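Local coordinates for protein lipase (Photobacterium sp. M37, PDB 2ORY) that probably hydrolyses triacylglycerols as a cold-adapted class 3 lipase of the alpha/beta hydrolase fold, at residues W113-S126 against P209-D221. Residues are numbered along the deposited sequence; the frame is centred on the assembly and turned at random.
Sequences WPYASVEGRILKIS and PTAGNADFADYFD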
loop_
_atom_site.group_PDB
_atom_site.type_symbol
_atom_site.label_atom_id
_atom_site.label_comp_id
_atom_site.label_asym_id
_atom_site.label_seq_id
_atom_site.Cartn_x
_atom_site.Cartn_y
_atom_site.Cartn_z
ATOM N N TRP A 113 -3.501 -6.042 18.245
ATOM C CA TRP A 113 -4.496 -5.309 17.480
ATOM C C TRP A 113 -5.442 -4.704 18.513
ATOM O O TRP A 113 -6.056 -5.415 19.313
ATOM C CB TRP A 113 -5.243 -6.268 16.556
ATOM C CG TRP A 113 -6.290 -5.621 15.720
ATOM C CD1 TRP A 113 -7.631 -5.894 15.734
ATOM C CD2 TRP A 113 -6.086 -4.643 14.686
ATOM N NE1 TRP A 113 -8.270 -5.152 14.765
ATOM C CE2 TRP A 113 -7.352 -4.378 14.110
ATOM C CE3 TRP A 113 -4.958 -3.970 14.194
ATOM C CZ2 TRP A 113 -7.522 -3.464 13.060
ATOM C CZ3 TRP A 113 -5.126 -3.055 13.144
ATOM C CH2 TRP A 113 -6.401 -2.813 12.591
ATOM N N PRO A 114 -5.563 -3.375 18.513
ATOM C CA PRO A 114 -6.442 -2.740 19.490
ATOM C C PRO A 114 -7.935 -2.638 19.208
ATOM O O PRO A 114 -8.691 -2.267 20.099
ATOM C CB PRO A 114 -5.794 -1.363 19.690
ATOM C CG PRO A 114 -5.174 -1.067 18.374
ATOM C CD PRO A 114 -4.663 -2.401 17.866
ATOM N N TYR A 115 -8.382 -3.005 18.014
ATOM C CA TYR A 115 -9.795 -2.837 17.701
ATOM C C TYR A 115 -10.699 -4.059 17.683
ATOM O O TYR A 115 -11.856 -3.947 17.319
ATOM C CB TYR A 115 -9.924 -2.080 16.374
ATOM C CG TYR A 115 -9.039 -0.863 16.331
ATOM C CD1 TYR A 115 -7.843 -0.863 15.603
ATOM C CD2 TYR A 115 -9.365 0.273 17.065
ATOM C CE1 TYR A 115 -7.001 0.239 15.613
ATOM C CE2 TYR A 115 -8.531 1.369 17.083
ATOM C CZ TYR A 115 -7.353 1.349 16.358
ATOM O OH TYR A 115 -6.532 2.443 16.404
ATOM N N ALA A 116 -10.173 -5.221 18.049
ATOM C CA ALA A 116 -10.971 -6.439 18.100
ATOM C C ALA A 116 -10.185 -7.564 18.761
ATOM O O ALA A 116 -8.951 -7.595 18.704
ATOM C CB ALA A 116 -11.411 -6.861 16.705
ATOM N N SER A 117 -10.911 -8.481 19.392
ATOM C CA SER A 117 -10.306 -9.616 20.063
ATOM C C SER A 117 -10.975 -10.906 19.605
ATOM O O SER A 117 -12.137 -10.910 19.194
ATOM C CB SER A 117 -10.471 -9.469 21.568
ATOM O OG SER A 117 -11.847 -9.401 21.885
ATOM N N VAL A 118 -10.234 -12.005 19.678
ATOM C CA VAL A 118 -10.759 -13.297 19.272
ATOM C C VAL A 118 -10.391 -14.398 20.272
ATOM O O VAL A 118 -9.208 -14.636 20.557
ATOM C CB VAL A 118 -10.239 -13.695 17.876
ATOM C CG1 VAL A 118 -10.741 -15.064 17.512
ATOM C CG2 VAL A 118 -10.706 -12.692 16.850
ATOM N N GLU A 119 -11.432 -15.051 20.787
ATOM C CA GLU A 119 -11.340 -16.142 21.753
ATOM C C GLU A 119 -10.222 -17.101 21.431
ATOM O O GLU A 119 -10.228 -17.751 20.385
ATOM C CB GLU A 119 -12.661 -16.920 21.787
ATOM C CG GLU A 119 -13.509 -16.665 23.005
ATOM C CD GLU A 119 -13.021 -17.452 24.190
ATOM O OE1 GLU A 119 -11.830 -17.315 24.533
ATOM O OE2 GLU A 119 -13.826 -18.210 24.775
ATOM N N GLY A 120 -9.263 -17.192 22.339
ATOM C CA GLY A 120 -8.157 -18.099 22.129
ATOM C C GLY A 120 -7.212 -17.703 21.011
ATOM O O GLY A 120 -6.525 -18.569 20.459
ATOM N N ARG A 121 -7.184 -16.413 20.666
ATOM C CA ARG A 121 -6.286 -15.911 19.618
ATOM C C ARG A 121 -5.533 -14.673 20.116
ATOM O O ARG A 121 -6.026 -13.932 20.967
ATOM C CB ARG A 121 -7.067 -15.546 18.347
ATOM C CG ARG A 121 -7.868 -16.685 17.755
ATOM C CD ARG A 121 -6.983 -17.837 17.292
ATOM N NE ARG A 121 -7.785 -18.989 16.878
ATOM C CZ ARG A 121 -7.288 -20.132 16.413
ATOM N NH1 ARG A 121 -5.974 -20.290 16.295
ATOM N NH2 ARG A 121 -8.102 -21.128 16.081
ATOM N N ILE A 122 -4.330 -14.462 19.592
ATOM C CA ILE A 122 -3.529 -13.311 19.969
ATOM C C ILE A 122 -3.173 -12.550 18.696
ATOM O O ILE A 122 -2.170 -12.845 18.045
ATOM C CB ILE A 122 -2.223 -13.731 20.680
ATOM C CG1 ILE A 122 -2.527 -14.431 22.006
ATOM C CG2 ILE A 122 -1.391 -12.512 20.981
ATOM C CD1 ILE A 122 -3.061 -15.823 21.859
ATOM N N LEU A 123 -4.015 -11.584 18.339
ATOM C CA LEU A 123 -3.820 -10.769 17.143
ATOM C C LEU A 123 -2.799 -9.696 17.423
ATOM O O LEU A 123 -2.949 -8.922 18.359
ATOM C CB LEU A 123 -5.122 -10.087 16.723
ATOM C CG LEU A 123 -6.285 -10.949 16.253
ATOM C CD1 LEU A 123 -6.659 -11.950 17.334
ATOM C CD2 LEU A 123 -7.460 -10.044 15.906
ATOM N N LYS A 124 -1.761 -9.657 16.601
ATOM C CA LYS A 124 -0.714 -8.668 16.757
ATOM C C LYS A 124 -0.200 -8.153 15.421
ATOM O O LYS A 124 -0.146 -8.878 14.420
ATOM C CB LYS A 124 0.456 -9.246 17.550
ATOM C CG LYS A 124 0.161 -9.470 19.020
ATOM C CD LYS A 124 1.394 -9.975 19.768
ATOM C CE LYS A 124 1.086 -10.228 21.244
ATOM N NZ LYS A 124 2.244 -10.802 21.982
ATOM N N ILE A 125 0.160 -6.877 15.420
ATOM C CA ILE A 125 0.713 -6.237 14.246
ATOM C C ILE A 125 2.099 -5.712 14.622
ATOM O O ILE A 125 2.395 -5.498 15.797
ATOM C CB ILE A 125 -0.177 -5.067 13.782
ATOM C CG1 ILE A 125 -0.402 -4.093 14.935
ATOM C CG2 ILE A 125 -1.496 -5.605 13.263
ATOM C CD1 ILE A 125 -1.177 -2.859 14.531
ATOM N N SER A 126 2.958 -5.519 13.632
ATOM C CA SER A 126 4.293 -5.005 13.910
ATOM C C SER A 126 4.128 -3.564 14.387
ATOM O O SER A 126 3.151 -2.905 14.036
ATOM C CB SER A 126 5.127 -4.990 12.636
ATOM O OG SER A 126 4.594 -4.028 11.731
ATOM N N PRO A 209 3.881 -5.919 2.176
ATOM C CA PRO A 209 4.528 -6.919 3.025
ATOM C C PRO A 209 3.500 -7.259 4.116
ATOM O O PRO A 209 2.440 -6.637 4.167
ATOM C CB PRO A 209 5.728 -6.173 3.581
ATOM C CG PRO A 209 5.198 -4.752 3.735
ATOM C CD PRO A 209 4.396 -4.562 2.444
ATOM N N THR A 210 3.815 -8.223 4.977
ATOM C CA THR A 210 2.923 -8.639 6.056
ATOM C C THR A 210 2.808 -7.587 7.146
ATOM O O THR A 210 3.811 -7.184 7.739
ATOM C CB THR A 210 3.417 -9.942 6.750
ATOM O OG1 THR A 210 4.768 -9.759 7.188
ATOM C CG2 THR A 210 3.351 -11.153 5.800
ATOM N N ALA A 211 1.588 -7.146 7.419
ATOM C CA ALA A 211 1.379 -6.165 8.475
ATOM C C ALA A 211 1.451 -6.794 9.863
ATOM O O ALA A 211 1.948 -6.164 10.781
ATOM C CB ALA A 211 0.031 -5.479 8.314
ATOM N N GLY A 212 0.965 -8.026 10.018
ATOM C CA GLY A 212 0.958 -8.654 11.334
ATOM C C GLY A 212 1.090 -10.170 11.369
ATOM O O GLY A 212 1.545 -10.775 10.396
ATOM N N ASN A 213 0.686 -10.791 12.481
ATOM C CA ASN A 213 0.828 -12.246 12.620
ATOM C C ASN A 213 -0.321 -13.075 12.059
ATOM O O ASN A 213 -1.327 -12.526 11.603
ATOM C CB ASN A 213 1.082 -12.636 14.085
ATOM C CG ASN A 213 -0.093 -12.317 15.006
ATOM O OD1 ASN A 213 -1.220 -12.071 14.559
ATOM N ND2 ASN A 213 0.166 -12.341 16.301
ATOM N N ALA A 214 -0.152 -14.397 12.085
ATOM C CA ALA A 214 -1.156 -15.326 11.564
ATOM C C ALA A 214 -2.553 -15.066 12.118
ATOM O O ALA A 214 -3.516 -14.986 11.352
ATOM C CB ALA A 214 -0.736 -16.776 11.844
ATOM N N ASP A 215 -2.662 -14.943 13.438
ATOM C CA ASP A 215 -3.947 -14.670 14.077
ATOM C C ASP A 215 -4.564 -13.355 13.589
ATOM O O ASP A 215 -5.783 -13.262 13.471
ATOM C CB ASP A 215 -3.808 -14.637 15.611
ATOM C CG ASP A 215 -3.690 -16.034 16.225
ATOM O OD1 ASP A 215 -3.837 -17.026 15.479
ATOM O OD2 ASP A 215 -3.455 -16.138 17.453
ATOM N N PHE A 216 -3.739 -12.344 13.313
ATOM C CA PHE A 216 -4.233 -11.052 12.812
ATOM C C PHE A 216 -4.725 -11.256 11.384
ATOM O O PHE A 216 -5.822 -10.827 11.020
ATOM C CB PHE A 216 -3.113 -9.992 12.789
ATOM C CG PHE A 216 -3.467 -8.748 11.999
ATOM C CD1 PHE A 216 -4.173 -7.710 12.588
ATOM C CD2 PHE A 216 -3.106 -8.635 10.654
ATOM C CE1 PHE A 216 -4.517 -6.566 11.856
ATOM C CE2 PHE A 216 -3.443 -7.502 9.911
ATOM C CZ PHE A 216 -4.149 -6.465 10.513
ATOM N N ALA A 217 -3.882 -11.904 10.583
ATOM C CA ALA A 217 -4.187 -12.207 9.189
ATOM C C ALA A 217 -5.431 -13.086 9.058
ATOM O O ALA A 217 -6.252 -12.873 8.168
ATOM C CB ALA A 217 -2.984 -12.902 8.529
ATOM N N ASP A 218 -5.572 -14.085 9.925
ATOM C CA ASP A 218 -6.762 -14.943 9.862
ATOM C C ASP A 218 -8.021 -14.140 10.256
ATOM O O ASP A 218 -9.086 -14.293 9.661
ATOM C CB ASP A 218 -6.600 -16.167 10.771
ATOM C CG ASP A 218 -5.643 -17.209 10.197
ATOM O OD1 ASP A 218 -5.443 -17.236 8.960
ATOM O OD2 ASP A 218 -5.100 -18.014 10.990
ATOM N N TYR A 219 -7.904 -13.277 11.253
ATOM C CA TYR A 219 -9.048 -12.474 11.619
ATOM C C TYR A 219 -9.405 -11.578 10.429
ATOM O O TYR A 219 -10.575 -11.460 10.047
ATOM C CB TYR A 219 -8.740 -11.618 12.833
ATOM C CG TYR A 219 -9.836 -10.642 13.142
ATOM C CD1 TYR A 219 -11.087 -11.081 13.587
ATOM C CD2 TYR A 219 -9.640 -9.271 12.972
ATOM C CE1 TYR A 219 -12.109 -10.175 13.855
ATOM C CE2 TYR A 219 -10.663 -8.361 13.232
ATOM C CZ TYR A 219 -11.887 -8.819 13.669
ATOM O OH TYR A 219 -12.899 -7.910 13.898
ATOM N N PHE A 220 -8.396 -10.940 9.837
ATOM C CA PHE A 220 -8.630 -10.080 8.667
ATOM C C PHE A 220 -9.391 -10.829 7.545
ATOM O O PHE A 220 -10.347 -10.303 6.971
ATOM C CB PHE A 220 -7.301 -9.573 8.100
ATOM C CG PHE A 220 -7.458 -8.705 6.894
ATOM C CD1 PHE A 220 -7.583 -7.327 7.027
ATOM C CD2 PHE A 220 -7.522 -9.265 5.622
ATOM C CE1 PHE A 220 -7.770 -6.515 5.905
ATOM C CE2 PHE A 220 -7.712 -8.469 4.495
ATOM C CZ PHE A 220 -7.835 -7.090 4.638
ATOM N N ASP A 221 -8.947 -12.042 7.225
ATOM C CA ASP A 221 -9.576 -12.844 6.179
ATOM C C ASP A 221 -11.046 -13.092 6.478
ATOM O O ASP A 221 -11.921 -12.889 5.628
ATOM C CB ASP A 221 -8.852 -14.184 6.030
ATOM C CG ASP A 221 -7.508 -14.041 5.346
ATOM O OD1 ASP A 221 -7.181 -12.908 4.927
ATOM O OD2 ASP A 221 -6.786 -15.056 5.225
#
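The N-terminal end of helix 214-224 in this alpha/beta hydrolase is bound by the hairpin loop between strands 110-112 and 124-126. Asn213, the N-cap, accepts Phe216 N through OD1 at 2.8 Å and, weakly, Lys124 N; its ND2 donates to Ile122 O at 3.0 Å. Chi1 of 65° sets its amide between backbone N and carbonyl carbon, where it serves both. Asp215 OD2 takes Ile122 N at 2.9 Å, on the anti side and tilted 26° from the carboxylate plane. The salt bridge from Arg121 NH1 to Asp215 OD1 is long. Backbone hydrogen bonds from Asn213 N to Lys124 O and Ser126 N to Ala211 O flank a single Ile125-Gly212 beta bridge.

Nearby, the edge of Phe216 meets a face of Trp113, Phe216 CE1 3.5 Å from Trp113 CE3 (edge-to-face, planes at 68°). Ile125 CG2 sits over a face of Phe216, 3.7 Å from the ring centroid. Leu123 CD2, Val118 CG2 and Ala116 CB pack around Tyr219. Asp189 of helix 175-189 hydrogen-bonds Trp113 NE1 through OD2 and Tyr219 OH through OD1. The capping bond, the ND2 bond and the weak one from Lys124 N probably fix the Asn213 amide's rotation and join helix start to loop.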